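BAG family molecular chaperone regulator 1 (Arabidopsis thaliana, PDB 4HWC) probably acts as a co-chaperone that binds the ATPase domain of HSP70/HSC70 chaperones and helps regulate programmed cell death and stress responses. Local coordinates at residues Ser13-Asp17 / Gln71-Val75. Sequence-based numbering, arbitrary orientation.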
ATOM      1  N   SER A  13      -4.808   7.760  -2.534  1.00 22.70           N
ATOM      2  CA  SER A  13      -4.833   6.805  -3.628  1.00 25.28           C
ATOM      3  C   SER A  13      -3.624   6.974  -4.542  1.00 23.73           C
ATOM      4  O   SER A  13      -3.077   5.996  -5.036  1.00 17.91           O
ATOM      5  CB  SER A  13      -6.114   6.978  -4.440  1.00 23.84           C
ATOM      6  OG  SER A  13      -6.160   6.043  -5.497  1.00 29.88           O
ATOM      7  N   LEU A  14      -3.215   8.219  -4.764  1.00 27.24           N
ATOM      8  CA  LEU A  14      -2.067   8.500  -5.618  1.00 26.85           C
ATOM      9  C   LEU A  14      -0.787   7.973  -4.975  1.00 22.20           C
ATOM     10  O   LEU A  14       0.089   7.453  -5.661  1.00 22.25           O
ATOM     11  CB  LEU A  14      -1.946  10.005  -5.868  1.00 32.71           C
ATOM     12  CG  LEU A  14      -3.113  10.664  -6.610  1.00 36.27           C
ATOM     13  CD1 LEU A  14      -2.881  12.165  -6.698  1.00 43.04           C
ATOM     14  CD2 LEU A  14      -3.248  10.060  -7.997  1.00 37.44           C
ATOM     15  N   GLU A  15      -0.689   8.107  -3.657  1.00 23.52           N
ATOM     16  CA  GLU A  15       0.481   7.622  -2.936  1.00 24.59           C
ATOM     17  C   GLU A  15       0.463   6.097  -2.895  1.00 21.50           C
ATOM     18  O   GLU A  15       1.511   5.449  -2.952  1.00 17.81           O
ATOM     19  CB  GLU A  15       0.501   8.186  -1.516  1.00 22.93           C
ATOM     20  CG  GLU A  15       1.714   7.773  -0.690  1.00 23.68           C
ATOM     21  CD  GLU A  15       3.033   7.914  -1.446  1.00 32.89           C
ATOM     22  OE1 GLU A  15       3.107   8.726  -2.396  1.00 31.46           O
ATOM     23  OE2 GLU A  15       4.004   7.216  -1.079  1.00 29.12           O
ATOM     24  N   VAL A  16      -0.728   5.520  -2.785  1.00 18.41           N
ATOM     25  CA  VAL A  16      -0.834   4.069  -2.775  1.00 15.79           C
ATOM     26  C   VAL A  16      -0.437   3.558  -4.164  1.00 15.03           C
ATOM     27  O   VAL A  16       0.145   2.480  -4.283  1.00 12.80           O
ATOM     28  CB  VAL A  16      -2.266   3.612  -2.416  1.00 19.20           C
ATOM     29  CG1 VAL A  16      -2.395   2.097  -2.572  1.00 14.89           C
ATOM     30  CG2 VAL A  16      -2.574   3.997  -0.973  1.00 16.23           C
ATOM     31  N   ASP A  17      -0.744   4.324  -5.213  1.00 15.53           N
ATOM     32  CA  ASP A  17      -0.363   3.915  -6.570  1.00 17.36           C
ATOM     33  C   ASP A  17       1.158   3.802  -6.654  1.00 18.93           C
ATOM     34  O   ASP A  17       1.699   2.844  -7.216  1.00 18.37           O
ATOM     35  CB  ASP A  17      -0.798   4.941  -7.631  1.00 24.13           C
ATOM     36  CG  ASP A  17      -2.297   5.038  -7.785  1.00 30.62           C
ATOM     37  OD1 ASP A  17      -2.991   4.043  -7.495  1.00 26.63           O
ATOM     38  OD2 ASP A  17      -2.779   6.108  -8.219  1.00 32.43           O
ATOM     39  N   GLN A  71      -9.613   1.725  -0.849  1.00 12.49           N
ATOM     40  CA  GLN A  71      -8.209   2.082  -0.657  1.00 12.85           C
ATOM     41  C   GLN A  71      -7.633   1.312   0.515  1.00 10.70           C
ATOM     42  O   GLN A  71      -6.464   0.923   0.505  1.00 10.56           O
ATOM     43  CB  GLN A  71      -8.046   3.590  -0.432  1.00 16.10           C
ATOM     44  CG  GLN A  71      -8.422   4.422  -1.642  1.00 15.28           C
ATOM     45  CD  GLN A  71      -7.657   4.022  -2.900  1.00 22.65           C
ATOM     46  OE1 GLN A  71      -8.218   4.001  -3.999  1.00 25.56           O
ATOM     47  NE2 GLN A  71      -6.375   3.718  -2.748  1.00 19.90           N
ATOM     48  N   VAL A  72      -8.450   1.086   1.536  1.00 11.34           N
ATOM     49  CA  VAL A  72      -7.987   0.327   2.688  1.00 10.91           C
ATOM     50  C   VAL A  72      -7.638  -1.089   2.231  1.00 11.53           C
ATOM     51  O   VAL A  72      -6.620  -1.652   2.629  1.00 10.93           O
ATOM     52  CB  VAL A  72      -9.073   0.250   3.777  1.00 11.60           C
ATOM     53  CG1 VAL A  72      -8.679  -0.769   4.828  1.00 13.32           C
ATOM     54  CG2 VAL A  72      -9.265   1.628   4.424  1.00 14.95           C
ATOM     55  N   LYS A  73      -8.495  -1.655   1.389  1.00  9.74           N
ATOM     56  CA  LYS A  73      -8.283  -3.009   0.881  1.00 11.90           C
ATOM     57  C   LYS A  73      -7.017  -3.088   0.039  1.00 12.32           C
ATOM     58  O   LYS A  73      -6.286  -4.079   0.101  1.00 12.15           O
ATOM     59  CB  LYS A  73      -9.486  -3.452   0.045  1.00 11.96           C
ATOM     60  CG  LYS A  73      -9.381  -4.877  -0.497  1.00 14.48           C
ATOM     61  CD  LYS A  73      -9.298  -5.890   0.636  1.00 17.79           C
ATOM     62  CE  LYS A  73      -9.312  -7.319   0.091  1.00 21.23           C
ATOM     63  NZ  LYS A  73      -9.268  -8.305   1.196  1.00 24.73           N
ATOM     64  N   ARG A  74      -6.765  -2.048  -0.751  1.00 10.80           N
ATOM     65  CA  ARG A  74      -5.569  -2.018  -1.590  1.00 12.78           C
ATOM     66  C   ARG A  74      -4.325  -2.111  -0.723  1.00 10.78           C
ATOM     67  O   ARG A  74      -3.419  -2.879  -1.019  1.00 10.45           O
ATOM     68  CB  ARG A  74      -5.495  -0.721  -2.402  1.00 16.12           C
ATOM     69  CG  ARG A  74      -6.292  -0.724  -3.682  1.00 23.06           C
ATOM     70  CD  ARG A  74      -5.455  -0.126  -4.805  1.00 24.55           C
ATOM     71  NE  ARG A  74      -5.271   1.303  -4.641  1.00 29.92           N
ATOM     72  CZ  ARG A  74      -4.389   2.034  -5.315  1.00 23.83           C
ATOM     73  NH1 ARG A  74      -4.318   3.330  -5.088  1.00 25.96           N
ATOM     74  NH2 ARG A  74      -3.570   1.471  -6.194  1.00 25.46           N
ATOM     75  N   VAL A  75      -4.283  -1.309   0.340  1.00 11.50           N
ATOM     76  CA  VAL A  75      -3.145  -1.290   1.251  1.00 11.38           C
ATOM     77  C   VAL A  75      -2.957  -2.624   1.967  1.00 12.47           C
ATOM     78  O   VAL A  75      -1.833  -3.116   2.095  1.00 11.46           O
ATOM     79  CB  VAL A  75      -3.294  -0.169   2.307  1.00 13.50           C
ATOM     80  CG1 VAL A  75      -2.163  -0.266   3.331  1.00 13.42           C
ATOM     81  CG2 VAL A  75      -3.250   1.190   1.625  1.00 16.10           C
TER
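In the three-helix bundle of the BAG domain, helices 5-31 and 62-88 run side by side in the same direction, and Arg74 reaches across to Ser13, Val16 and Asp17. The axes of the two short segments approach to 10.7 Å at 21°, a separation that a long, flexible arginine can span. Bends at chi2 and chi3 bring its guanidinium end-on to Asp17, where both terminal nitrogens grip one oxygen: NH1 lies 2.8 Å and NH2 2.9 Å from Asp17 OD1. NH2 meets that oxygen nearly along its C-O bond, whereas NH1 comes from above the carboxylate plane; the two flat groups are turned 55° against each other. Arg74 NH1 also makes a weak, bent bond to Ser13 O, which already accepts the helical bond from Asp17 N. Val16 lays CG1 against one face of the guanidinium, over its centre, 3.4 Å from Arg74 CZ; with CG1 anti to the backbone N (chi1 173°), its other methyl, CG2, is left to meet Val75 CG2 at 3.9 Å. Branched at CB, Val16 can cover the guanidinium with one methyl and turn the other to the apolar interior. Val75 also touches Leu52 of helix 38-55, so this valine pair joins the interior shared by all three helices. One turn before Val75, Gln71 packs its side chain against the small Ser13 and also touches Leu55. A leucine in place of Arg74 would probably leave Asp17 without its cross-helix charge partner and Val16 CG1 without the flat group it packs against.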